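Local coordinates for adenylation domain (Streptomyces sp., PDB 5N9X), which is an adenylation domain of the ANL superfamily, built from a large AMP-binding part and a smaller C-terminal part, and holds ATP and threonine in the crystal, at residues A[245-250]-A[269-274]; A[29-34]-A[197-202]; A[40-45]-A[77-82]. One frame throughout, in Å; residues are numbered along the deposited sequence.

All three contacts lie in the large N-terminal part of the adenylation domain. Contact 3 is the buried one: strand 42-45 meets the start of helix 79-90 through apolar atoms, with no hydrogen bond across. Contact 2 is a surface contact between two turns and rests mainly on one arginine that reaches a carbonyl and a carboxylate. Contact 1 is partly buried. It joins the end of helix 239-248 to the loop just after helix 258-271, and its arginine is held by a neighbour in its own segment. The contacts touch one another. Arg-249 of contact 1 forms a salt bridge with Asp-41 of contact 3, Arg-202 of contact 2 packs on Gly-250, and Ser-45 packs against Pro-32 of contact 2.

Contact 1. Residues A[245-250]-A[269-274]; sequences VVRDRG and LGEGID
Arg-247 and Asp-274 make the closest backbone approach, 7.1 Å between their CA atoms, where the end of helix 239-248 meets the loop that follows helix 258-271. Strand 253-256 lies between these helices in the chain, so the unit is a helix-strand-helix piece of the alpha/beta fold of AMP-binding enzymes. The first helix ends in a Schellman motif at Gly-250, whose phi is positive. Gly-272 also has positive phi and turns the chain out of the second helix into Ile-273 and Asp-274.

Arg-247 carries the contact. Its CG is anti to the backbone N (chi1 166°) and lies 3.6 Å from Asp-274 O. The chain then bends at chi2 and chi3 and crosses the Ile-273 side chain at about a right angle. Ile-273 CG2 is 4.0 Å from both Arg-247 CB and Arg-247 NE. Ile-273 itself is buried and also packs on Ala-243 and Arg-244.

No hydrogen bond spans the segments. Glu-271 OE2 stays 4.4 Å from Arg-247 NH2, too far apart for a salt bridge, though the opposite charges probably still attract. Glu-271 OE1 pairs with Arg-244. Asp-274 OD1 pairs with Arg-299. The guanidinium turns instead to its chain neighbour: Arg-247 NH1 gives a 3.2 Å salt-bridge hydrogen bond to Asp-248 OD1, near the guanidinium plane but from above the carboxylate plane.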
ATOM      1  N   VAL A 245      11.581 -12.388 -13.728  1.00 26.45           N
ATOM      2  CA  VAL A 245      10.336 -12.045 -14.400  1.00 24.50           C
ATOM      3  C   VAL A 245      10.300 -10.565 -14.790  1.00 19.45           C
ATOM      4  O   VAL A 245       9.857 -10.199 -15.889  1.00 16.33           O
ATOM      5  CB  VAL A 245       9.127 -12.370 -13.508  1.00 31.70           C
ATOM      6  CG1 VAL A 245       7.851 -11.745 -14.075  1.00 28.13           C
ATOM      7  CG2 VAL A 245       8.992 -13.875 -13.345  1.00 19.03           C
ATOM      8  N   VAL A 246      10.790  -9.713 -13.897  1.00 20.47           N
ATOM      9  CA  VAL A 246      10.775  -8.275 -14.153  1.00 16.75           C
ATOM     10  C   VAL A 246      11.564  -7.911 -15.424  1.00 23.31           C
ATOM     11  O   VAL A 246      11.118  -7.089 -16.235  1.00 18.56           O
ATOM     12  CB  VAL A 246      11.328  -7.493 -12.952  1.00 23.24           C
ATOM     13  CG1 VAL A 246      11.761  -6.084 -13.349  1.00 17.22           C
ATOM     14  CG2 VAL A 246      10.300  -7.482 -11.823  1.00 22.09           C
ATOM     15  N   ARG A 247      12.725  -8.535 -15.611  1.00 29.34           N
ATOM     16  CA  ARG A 247      13.476  -8.363 -16.847  1.00 22.08           C
ATOM     17  C   ARG A 247      12.725  -9.019 -17.995  1.00 20.99           C
ATOM     18  O   ARG A 247      12.359  -8.349 -18.967  1.00 20.79           O
ATOM     19  CB  ARG A 247      14.888  -8.942 -16.719  1.00 25.27           C
ATOM     20  CG  ARG A 247      15.622  -9.121 -18.041  1.00 21.87           C
ATOM     21  CD  ARG A 247      15.980 -10.577 -18.249  1.00 22.94           C
ATOM     22  NE  ARG A 247      17.175 -10.955 -17.506  1.00 26.35           N
ATOM     23  CZ  ARG A 247      17.366 -12.152 -16.961  1.00 28.84           C
ATOM     24  NH1 ARG A 247      16.433 -13.091 -17.072  1.00 34.23           N
ATOM     25  NH2 ARG A 247      18.479 -12.408 -16.288  1.00 33.06           N
ATOM     26  N   ASP A 248      12.463 -10.315 -17.861  1.00 18.12           N
ATOM     27  CA  ASP A 248      11.854 -11.085 -18.949  1.00 21.80           C
ATOM     28  C   ASP A 248      10.458 -10.634 -19.424  1.00 26.85           C
ATOM     29  O   ASP A 248      10.171 -10.725 -20.612  1.00 30.91           O
ATOM     30  CB  ASP A 248      11.805 -12.585 -18.582  1.00 17.05           C
ATOM     31  CG  ASP A 248      13.198 -13.199 -18.394  1.00 24.86           C
ATOM     32  OD1 ASP A 248      14.090 -12.837 -19.192  1.00 35.04           O
ATOM     33  OD2 ASP A 248      13.407 -14.075 -17.517  1.00 26.46           O
ATOM     34  N   ARG A 249       9.590 -10.164 -18.531  1.00 28.35           N
ATOM     35  CA  ARG A 249       8.277  -9.699 -18.965  1.00 20.26           C
ATOM     36  C   ARG A 249       8.331  -8.215 -19.348  1.00 20.01           C
ATOM     37  O   ARG A 249       7.309  -7.617 -19.680  1.00 16.58           O
ATOM     38  CB  ARG A 249       7.226  -9.944 -17.879  1.00 24.23           C
ATOM     39  CG  ARG A 249       6.890 -11.409 -17.663  1.00 20.40           C
ATOM     40  CD  ARG A 249       6.428 -12.087 -18.949  1.00 28.63           C
ATOM     41  NE  ARG A 249       6.374 -13.546 -18.797  1.00 41.63           N
ATOM     42  CZ  ARG A 249       6.012 -14.407 -19.755  1.00 45.92           C
ATOM     43  NH1 ARG A 249       5.654 -13.974 -20.958  1.00 31.05           N
ATOM     44  NH2 ARG A 249       6.006 -15.717 -19.511  1.00 43.30           N
ATOM     45  N   GLY A 250       9.535  -7.634 -19.298  1.00 26.48           N
ATOM     46  CA  GLY A 250       9.795  -6.293 -19.825  1.00 20.01           C
ATOM     47  C   GLY A 250       9.136  -5.137 -19.089  1.00 23.49           C
ATOM     48  O   GLY A 250       8.760  -4.135 -19.691  1.00 20.72           O
ATOM     49  N   LEU A 269      21.569  -7.328  -8.097  1.00 20.50           N
ATOM     50  CA  LEU A 269      23.011  -7.146  -8.004  1.00 18.93           C
ATOM     51  C   LEU A 269      23.775  -8.470  -7.934  1.00 27.84           C
ATOM     52  O   LEU A 269      24.864  -8.596  -8.513  1.00 32.52           O
ATOM     53  CB  LEU A 269      23.362  -6.277  -6.795  1.00 19.19           C
ATOM     54  CG  LEU A 269      23.359  -4.750  -6.942  1.00 33.69           C
ATOM     55  CD1 LEU A 269      22.280  -4.263  -7.886  1.00 27.05           C
ATOM     56  CD2 LEU A 269      23.239  -4.042  -5.574  1.00 20.80           C
ATOM     57  N   GLY A 270      23.227  -9.453  -7.226  1.00 19.93           N
ATOM     58  CA  GLY A 270      23.896 -10.745  -7.098  1.00 28.27           C
ATOM     59  C   GLY A 270      24.002 -11.536  -8.404  1.00 28.25           C
ATOM     60  O   GLY A 270      25.084 -11.979  -8.798  1.00 31.17           O
ATOM     61  N   GLU A 271      22.873 -11.708  -9.082  1.00 24.38           N
ATOM     62  CA  GLU A 271      22.849 -12.390 -10.368  1.00 24.31           C
ATOM     63  C   GLU A 271      23.314 -11.458 -11.521  1.00 22.52           C
ATOM     64  O   GLU A 271      23.559 -11.901 -12.634  1.00 22.28           O
ATOM     65  CB  GLU A 271      21.438 -12.948 -10.622  1.00 20.30           C
ATOM     66  CG  GLU A 271      21.295 -13.747 -11.920  1.00 41.14           C
ATOM     67  CD  GLU A 271      20.216 -14.815 -11.848  1.00 38.12           C
ATOM     68  OE1 GLU A 271      20.237 -15.609 -10.878  1.00 30.01           O
ATOM     69  OE2 GLU A 271      19.368 -14.857 -12.773  1.00 30.39           O
ATOM     70  N   GLY A 272      23.450 -10.167 -11.244  1.00 24.64           N
ATOM     71  CA  GLY A 272      23.903  -9.235 -12.267  1.00 19.97           C
ATOM     72  C   GLY A 272      22.856  -8.998 -13.336  1.00 16.26           C
ATOM     73  O   GLY A 272      23.148  -8.889 -14.534  1.00 18.49           O
ATOM     74  N   ILE A 273      21.614  -8.910 -12.908  1.00 15.76           N
ATOM     75  CA  ILE A 273      20.556  -8.737 -13.874  1.00 23.85           C
ATOM     76  C   ILE A 273      20.523  -7.299 -14.416  1.00 23.07           C
ATOM     77  O   ILE A 273      20.780  -6.329 -13.687  1.00 24.22           O
ATOM     78  CB  ILE A 273      19.214  -9.123 -13.266  1.00 19.20           C
ATOM     79  CG1 ILE A 273      19.252 -10.593 -12.833  1.00 18.79           C
ATOM     80  CG2 ILE A 273      18.098  -8.873 -14.258  1.00 20.31           C
ATOM     81  CD1 ILE A 273      18.044 -11.024 -11.977  1.00 21.49           C
ATOM     82  N   ASP A 274      20.247  -7.156 -15.704  1.00 18.58           N
ATOM     83  CA  ASP A 274      20.067  -5.819 -16.245  1.00 22.03           C
ATOM     84  C   ASP A 274      18.580  -5.588 -16.491  1.00 19.35           C
ATOM     85  O   ASP A 274      17.844  -6.521 -16.825  1.00 18.43           O
ATOM     86  CB  ASP A 274      20.890  -5.627 -17.527  1.00 16.48           C
ATOM     87  CG  ASP A 274      21.025  -4.155 -17.915  1.00 33.48           C
ATOM     88  OD1 ASP A 274      21.285  -3.306 -17.017  1.00 28.96           O
ATOM     89  OD2 ASP A 274      20.875  -3.846 -19.122  1.00 36.21           O
TER

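Contact 2. Residues A[29-34]-A[197-202]; sequences MEMPDR and FSADDR
Arg-34 reaches across to Ala-199 and joins two type I beta turns at the surface of the AMP-binding fold. One turn, Met-31 to Arg-34, follows helix 20-30. The other, Ser-198 to Asp-201, leads into strand 202-205.

Arg-34 NH2 donates a hydrogen bond to Ala-199 O at 2.8 Å. The bond is bent, 137° at the hydrogen. The donor sits above the carbonyl plane, and the oxygen is tilted from the guanidinium plane. Arg-34 NE makes a weak 3.3 Å bond to the same oxygen, and it also bonds to Gly-225 O. The Arg-34 chain bends at chi3 (75°), which brings the guanidinium alongside the turn.

The charged contact is a salt bridge from Arg-34 NH2 to Asp-200 OD1 at 3.4 Å. One nitrogen thus serves both a carbonyl and a carboxylate.

The Ala-199 CB methyl lies over one face of the guanidinium, 3.6 Å from Arg-34 NE. The apolar contact is with Met-31, whose SD touches Ala-199 CB at 3.8 Å.

Two bonds within 197-202 brace its turn. Asp-200 N donates to Ser-198 OG, an ST turn. Ser-198 N donates to Asp-201 OD2 at 2.9 Å, on the anti side of the carboxylate and somewhat out of its plane.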
ATOM      1  N   MET A  29     -12.417   0.523 -25.485  1.00 19.25           N
ATOM      2  CA  MET A  29     -13.027   0.940 -26.751  1.00 18.90           C
ATOM      3  C   MET A  29     -11.964   1.379 -27.734  1.00 19.50           C
ATOM      4  O   MET A  29     -12.045   1.093 -28.925  1.00 25.39           O
ATOM      5  CB  MET A  29     -14.047   2.073 -26.555  1.00 18.13           C
ATOM      6  CG  MET A  29     -14.550   2.691 -27.872  1.00 13.78           C
ATOM      7  SD  MET A  29     -15.923   3.856 -27.668  1.00 23.29           S
ATOM      8  CE  MET A  29     -17.151   2.752 -26.987  1.00 20.98           C
ATOM      9  N   GLU A  30     -10.939   2.051 -27.241  1.00 19.23           N
ATOM     10  CA  GLU A  30     -10.001   2.671 -28.164  1.00 16.82           C
ATOM     11  C   GLU A  30      -8.815   1.811 -28.498  1.00 17.43           C
ATOM     12  O   GLU A  30      -8.212   1.986 -29.544  1.00 20.99           O
ATOM     13  CB  GLU A  30      -9.529   4.019 -27.622  1.00 12.65           C
ATOM     14  CG  GLU A  30     -10.641   5.010 -27.442  1.00 12.74           C
ATOM     15  CD  GLU A  30     -10.127   6.385 -27.044  1.00 20.51           C
ATOM     16  OE1 GLU A  30      -8.901   6.570 -26.889  1.00 17.36           O
ATOM     17  OE2 GLU A  30     -10.934   7.330 -26.902  1.00 20.91           O
ATOM     18  N   MET A  31      -8.466   0.882 -27.622  1.00 19.80           N
ATOM     19  CA  MET A  31      -7.315   0.035 -27.903  1.00 16.41           C
ATOM     20  C   MET A  31      -7.602  -1.458 -27.716  1.00 17.77           C
ATOM     21  O   MET A  31      -6.831  -2.158 -27.062  1.00 23.84           O
ATOM     22  CB  MET A  31      -6.156   0.486 -27.027  1.00 15.44           C
ATOM     23  CG  MET A  31      -5.748   1.941 -27.278  1.00 22.87           C
ATOM     24  SD  MET A  31      -4.524   2.579 -26.116  1.00 18.66           S
ATOM     25  CE  MET A  31      -5.657   2.953 -24.776  1.00 22.88           C
ATOM     26  N   PRO A  32      -8.693  -1.957 -28.326  1.00 15.16           N
ATOM     27  CA  PRO A  32      -9.226  -3.289 -28.019  1.00 16.45           C
ATOM     28  C   PRO A  32      -8.284  -4.445 -28.334  1.00 17.98           C
ATOM     29  O   PRO A  32      -8.419  -5.528 -27.754  1.00 14.27           O
ATOM     30  CB  PRO A  32     -10.486  -3.370 -28.907  1.00 18.76           C
ATOM     31  CG  PRO A  32     -10.200  -2.501 -30.047  1.00 15.71           C
ATOM     32  CD  PRO A  32      -9.423  -1.337 -29.446  1.00 18.67           C
ATOM     33  N   ASP A  33      -7.348  -4.207 -29.245  1.00 18.27           N
ATOM     34  CA  ASP A  33      -6.396  -5.220 -29.675  1.00 18.99           C
ATOM     35  C   ASP A  33      -5.203  -5.362 -28.725  1.00 22.92           C
ATOM     36  O   ASP A  33      -4.563  -6.425 -28.681  1.00 24.46           O
ATOM     37  CB  ASP A  33      -5.908  -4.896 -31.093  1.00 23.40           C
ATOM     38  CG  ASP A  33      -5.337  -3.479 -31.196  1.00 33.88           C
ATOM     39  OD1 ASP A  33      -5.833  -2.571 -30.475  1.00 23.46           O
ATOM     40  OD2 ASP A  33      -4.373  -3.277 -31.971  1.00 46.64           O
ATOM     41  N   ARG A  34      -4.908  -4.311 -27.961  1.00 15.03           N
ATOM     42  CA  ARG A  34      -3.807  -4.358 -26.993  1.00 16.26           C
ATOM     43  C   ARG A  34      -4.038  -5.366 -25.869  1.00 14.22           C
ATOM     44  O   ARG A  34      -5.186  -5.702 -25.545  1.00 14.54           O
ATOM     45  CB  ARG A  34      -3.553  -2.959 -26.389  1.00 19.35           C
ATOM     46  CG  ARG A  34      -3.081  -1.926 -27.391  1.00 14.27           C
ATOM     47  CD  ARG A  34      -2.597  -0.663 -26.711  1.00 18.30           C
ATOM     48  NE  ARG A  34      -1.289  -0.827 -26.083  1.00 20.79           N
ATOM     49  CZ  ARG A  34      -0.149  -0.986 -26.751  1.00 22.89           C
ATOM     50  NH1 ARG A  34      -0.145  -1.008 -28.083  1.00 20.74           N
ATOM     51  NH2 ARG A  34       0.991  -1.117 -26.089  1.00 17.58           N
ATOM     52  N   PHE A 197       3.242   8.298 -18.473  1.00 16.42           N
ATOM     53  CA  PHE A 197       2.708   6.973 -18.804  1.00 15.50           C
ATOM     54  C   PHE A 197       2.149   6.860 -20.223  1.00 15.54           C
ATOM     55  O   PHE A 197       1.548   7.795 -20.740  1.00 20.06           O
ATOM     56  CB  PHE A 197       1.603   6.583 -17.806  1.00 10.19           C
ATOM     57  CG  PHE A 197       2.074   6.513 -16.385  1.00 14.68           C
ATOM     58  CD1 PHE A 197       3.248   5.829 -16.070  1.00 12.29           C
ATOM     59  CD2 PHE A 197       1.342   7.090 -15.359  1.00 11.04           C
ATOM     60  CE1 PHE A 197       3.700   5.753 -14.763  1.00 13.59           C
ATOM     61  CE2 PHE A 197       1.780   7.005 -14.043  1.00 13.45           C
ATOM     62  CZ  PHE A 197       2.960   6.342 -13.743  1.00 10.26           C
ATOM     63  N   SER A 198       2.303   5.691 -20.837  1.00 21.32           N
ATOM     64  CA  SER A 198       1.688   5.457 -22.139  1.00 15.06           C
ATOM     65  C   SER A 198       1.174   4.028 -22.269  1.00 19.46           C
ATOM     66  O   SER A 198       1.505   3.156 -21.453  1.00 13.80           O
ATOM     67  CB  SER A 198       2.676   5.752 -23.272  1.00 15.18           C
ATOM     68  OG  SER A 198       3.388   4.598 -23.627  1.00 15.48           O
ATOM     69  N   ALA A 199       0.377   3.804 -23.313  1.00 13.74           N
ATOM     70  CA  ALA A 199      -0.097   2.477 -23.669  1.00 14.49           C
ATOM     71  C   ALA A 199       1.028   1.427 -23.812  1.00 17.32           C
ATOM     72  O   ALA A 199       0.771   0.235 -23.702  1.00 14.47           O
ATOM     73  CB  ALA A 199      -0.893   2.557 -24.948  1.00 11.51           C
ATOM     74  N   ASP A 200       2.263   1.863 -24.050  1.00 14.85           N
ATOM     75  CA  ASP A 200       3.352   0.915 -24.262  1.00 18.17           C
ATOM     76  C   ASP A 200       3.915   0.314 -22.964  1.00 18.82           C
ATOM     77  O   ASP A 200       4.667  -0.670 -22.996  1.00 13.13           O
ATOM     78  CB  ASP A 200       4.474   1.596 -25.045  1.00 14.09           C
ATOM     79  CG  ASP A 200       4.056   1.950 -26.456  1.00 15.67           C
ATOM     80  OD1 ASP A 200       3.391   1.130 -27.110  1.00 26.75           O
ATOM     81  OD2 ASP A 200       4.380   3.061 -26.905  1.00 21.65           O
ATOM     82  N   ASP A 201       3.552   0.899 -21.824  1.00 16.36           N
ATOM     83  CA  ASP A 201       4.094   0.441 -20.548  1.00 18.80           C
ATOM     84  C   ASP A 201       3.648  -0.985 -20.153  1.00 17.02           C
ATOM     85  O   ASP A 201       2.644  -1.513 -20.640  1.00 14.78           O
ATOM     86  CB  ASP A 201       3.735   1.453 -19.430  1.00 16.70           C
ATOM     87  CG  ASP A 201       4.623   2.697 -19.462  1.00 16.89           C
ATOM     88  OD1 ASP A 201       5.857   2.529 -19.472  1.00 14.12           O
ATOM     89  OD2 ASP A 201       4.095   3.833 -19.498  1.00 16.32           O
ATOM     90  N   ARG A 202       4.456  -1.613 -19.303  1.00 16.43           N
ATOM     91  CA  ARG A 202       4.078  -2.837 -18.635  1.00 13.13           C
ATOM     92  C   ARG A 202       4.144  -2.602 -17.133  1.00 14.63           C
ATOM     93  O   ARG A 202       5.211  -2.267 -16.599  1.00 18.89           O
ATOM     94  CB  ARG A 202       4.987  -3.996 -19.017  1.00 14.49           C
ATOM     95  CG  ARG A 202       4.613  -4.731 -20.290  1.00 23.49           C
ATOM     96  CD  ARG A 202       5.615  -4.415 -21.373  1.00 17.24           C
ATOM     97  NE  ARG A 202       5.477  -5.308 -22.512  1.00 23.75           N
ATOM     98  CZ  ARG A 202       6.384  -5.422 -23.479  1.00 36.87           C
ATOM     99  NH1 ARG A 202       7.495  -4.695 -23.441  1.00 29.77           N
ATOM    100  NH2 ARG A 202       6.182  -6.266 -24.484  1.00 37.43           N
TER

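Contact 3. Residues A[40-45]-A[77-82]; sequences DDEKIS and PGANAI
Ile-44 meets Ala-79 where strand 42-45 faces the first turn of helix 79-90. This is strand-on-helix packing in the alpha/beta fold of AMP-binding enzymes. The strand is an outer one of a mixed four-stranded sheet and pairs antiparallel with strand 35-39. Gly-78 is the N-cap residue of the helix, so Ala-79 stands at its start. The CA atoms of Ile-44 and Ala-79 are 8.0 Å apart.

The Ile-44 side chain starts with its CB directed at the helix. From there CG1 runs anti to the carbonyl carbon (chi1 -51°) and carries CD1 forward. The next torsion, chi2 at 96°, turns CD1 toward Ala-79. This tip does the touching: Ile-44 CD1 comes 4.1 Å from Ala-79 CB. Around this pair, Ile-44 packs on Leu-37 and Ile-39 of the adjoining strand, and Ala-79 on Trp-52 of helix 46-62. Both residues are buried.

Glu-42, two residues earlier on the strand, also points toward the helix. Its OE2 forms a salt bridge with Arg-143, while Glu-42 OE1 lies 4.4 Å from Ala-79 CB.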
ATOM      1  N   ASP A  40       1.696 -15.286 -17.087  1.00 39.00           N
ATOM      2  CA  ASP A  40       2.698 -16.161 -17.701  1.00 45.07           C
ATOM      3  C   ASP A  40       2.654 -15.978 -19.226  1.00 36.98           C
ATOM      4  O   ASP A  40       2.976 -14.896 -19.713  1.00 37.90           O
ATOM      5  CB  ASP A  40       2.476 -17.622 -17.286  1.00 44.94           C
ATOM      6  CG  ASP A  40       2.806 -17.868 -15.817  1.00 47.42           C
ATOM      7  OD1 ASP A  40       3.736 -17.216 -15.287  1.00 49.49           O
ATOM      8  OD2 ASP A  40       2.108 -18.691 -15.182  1.00 42.29           O
ATOM      9  N   ASP A  41       2.247 -17.009 -19.971  1.00 41.58           N
ATOM     10  CA  ASP A  41       2.129 -16.918 -21.436  1.00 37.64           C
ATOM     11  C   ASP A  41       0.730 -16.519 -21.882  1.00 39.09           C
ATOM     12  O   ASP A  41       0.467 -16.359 -23.072  1.00 54.79           O
ATOM     13  CB  ASP A  41       2.481 -18.249 -22.115  1.00 51.30           C
ATOM     14  CG  ASP A  41       3.897 -18.715 -21.826  1.00 60.41           C
ATOM     15  OD1 ASP A  41       4.592 -18.084 -20.989  1.00 48.62           O
ATOM     16  OD2 ASP A  41       4.302 -19.729 -22.451  1.00 63.33           O
ATOM     17  N   GLU A  42      -0.184 -16.399 -20.934  1.00 43.68           N
ATOM     18  CA  GLU A  42      -1.551 -16.064 -21.280  1.00 43.18           C
ATOM     19  C   GLU A  42      -1.703 -14.558 -21.461  1.00 40.30           C
ATOM     20  O   GLU A  42      -1.218 -13.765 -20.642  1.00 29.46           O
ATOM     21  CB  GLU A  42      -2.522 -16.591 -20.223  1.00 37.40           C
ATOM     22  CG  GLU A  42      -3.939 -16.083 -20.396  1.00 37.27           C
ATOM     23  CD  GLU A  42      -4.911 -16.683 -19.391  1.00 51.22           C
ATOM     24  OE1 GLU A  42      -4.581 -16.754 -18.181  1.00 49.17           O
ATOM     25  OE2 GLU A  42      -6.005 -17.114 -19.830  1.00 47.60           O
ATOM     26  N   LYS A  43      -2.362 -14.180 -22.552  1.00 34.22           N
ATOM     27  CA  LYS A  43      -2.632 -12.781 -22.829  1.00 29.36           C
ATOM     28  C   LYS A  43      -4.096 -12.567 -23.095  1.00 31.76           C
ATOM     29  O   LYS A  43      -4.685 -13.230 -23.944  1.00 41.39           O
ATOM     30  CB  LYS A  43      -1.816 -12.280 -24.019  1.00 29.28           C
ATOM     31  CG  LYS A  43      -0.385 -11.923 -23.656  1.00 38.26           C
ATOM     32  CD  LYS A  43       0.481 -11.753 -24.896  1.00 31.38           C
ATOM     33  CE  LYS A  43       1.745 -10.983 -24.555  1.00 34.74           C
ATOM     34  NZ  LYS A  43       2.792 -11.167 -25.593  1.00 46.39           N
ATOM     35  N   ILE A  44      -4.688 -11.638 -22.358  1.00 26.40           N
ATOM     36  CA  ILE A  44      -6.039 -11.224 -22.660  1.00 20.82           C
ATOM     37  C   ILE A  44      -6.024  -9.794 -23.182  1.00 21.90           C
ATOM     38  O   ILE A  44      -5.419  -8.887 -22.579  1.00 19.02           O
ATOM     39  CB  ILE A  44      -6.970 -11.321 -21.439  1.00 20.78           C
ATOM     40  CG1 ILE A  44      -6.869 -12.700 -20.805  1.00 27.55           C
ATOM     41  CG2 ILE A  44      -8.380 -11.045 -21.839  1.00 20.86           C
ATOM     42  CD1 ILE A  44      -5.908 -12.767 -19.658  1.00 33.39           C
ATOM     43  N   SER A  45      -6.690  -9.623 -24.319  1.00 15.55           N
ATOM     44  CA  SER A  45      -6.913  -8.330 -24.939  1.00 14.55           C
ATOM     45  C   SER A  45      -7.912  -7.481 -24.165  1.00 15.98           C
ATOM     46  O   SER A  45      -8.838  -8.009 -23.541  1.00 17.19           O
ATOM     47  CB  SER A  45      -7.408  -8.520 -26.372  1.00 14.24           C
ATOM     48  OG  SER A  45      -8.800  -8.747 -26.392  1.00 21.95           O
ATOM     49  N   PRO A  77      -4.633 -13.944  -7.429  1.00 32.66           N
ATOM     50  CA  PRO A  77      -4.450 -12.988  -8.527  1.00 25.60           C
ATOM     51  C   PRO A  77      -4.385 -13.687  -9.874  1.00 19.13           C
ATOM     52  O   PRO A  77      -3.734 -14.721 -10.012  1.00 30.46           O
ATOM     53  CB  PRO A  77      -3.115 -12.301  -8.186  1.00 23.42           C
ATOM     54  CG  PRO A  77      -2.391 -13.269  -7.330  1.00 20.74           C
ATOM     55  CD  PRO A  77      -3.486 -13.919  -6.500  1.00 26.73           C
ATOM     56  N   GLY A  78      -5.076 -13.128 -10.856  1.00 21.53           N
ATOM     57  CA  GLY A  78      -5.143 -13.718 -12.178  1.00 20.74           C
ATOM     58  C   GLY A  78      -6.290 -13.127 -12.984  1.00 23.90           C
ATOM     59  O   GLY A  78      -6.998 -12.222 -12.518  1.00 19.64           O
ATOM     60  N   ALA A  79      -6.459 -13.647 -14.199  1.00 23.94           N
ATOM     61  CA  ALA A  79      -7.532 -13.252 -15.100  1.00 14.43           C
ATOM     62  C   ALA A  79      -8.899 -13.159 -14.410  1.00 16.06           C
ATOM     63  O   ALA A  79      -9.563 -12.131 -14.500  1.00 19.89           O
ATOM     64  CB  ALA A  79      -7.591 -14.219 -16.264  1.00 15.40           C
ATOM     65  N   ASN A  80      -9.320 -14.221 -13.726  1.00 18.04           N
ATOM     66  CA  ASN A  80     -10.652 -14.252 -13.128  1.00 15.72           C
ATOM     67  C   ASN A  80     -10.842 -13.197 -12.054  1.00 13.41           C
ATOM     68  O   ASN A  80     -11.887 -12.576 -11.975  1.00 18.55           O
ATOM     69  CB  ASN A  80     -10.966 -15.634 -12.519  1.00 25.37           C
ATOM     70  CG  ASN A  80     -10.836 -16.782 -13.522  1.00 21.59           C
ATOM     71  OD1 ASN A  80     -11.195 -16.659 -14.704  1.00 19.41           O
ATOM     72  ND2 ASN A  80     -10.349 -17.915 -13.037  1.00 18.86           N
ATOM     73  N   ALA A  81      -9.840 -13.004 -11.212  1.00 16.22           N
ATOM     74  CA  ALA A  81      -9.941 -12.026 -10.138  1.00 15.16           C
ATOM     75  C   ALA A  81     -10.117 -10.610 -10.692  1.00 19.76           C
ATOM     76  O   ALA A  81     -10.919  -9.826 -10.172  1.00 21.76           O
ATOM     77  CB  ALA A  81      -8.714 -12.098  -9.236  1.00 12.16           C
ATOM     78  N   ILE A  82      -9.374 -10.295 -11.750  1.00 15.56           N
ATOM     79  CA  ILE A  82      -9.414  -8.982 -12.358  1.00 14.29           C
ATOM     80  C   ILE A  82     -10.748  -8.751 -13.068  1.00 20.56           C
ATOM     81  O   ILE A  82     -11.368  -7.669 -12.939  1.00 18.69           O
ATOM     82  CB  ILE A  82      -8.249  -8.788 -13.384  1.00 11.30           C
ATOM     83  CG1 ILE A  82      -6.887  -8.857 -12.688  1.00 12.07           C
ATOM     84  CG2 ILE A  82      -8.426  -7.491 -14.128  1.00  9.65           C
ATOM     85  CD1 ILE A  82      -6.658  -7.747 -11.635  1.00 13.59           C
TER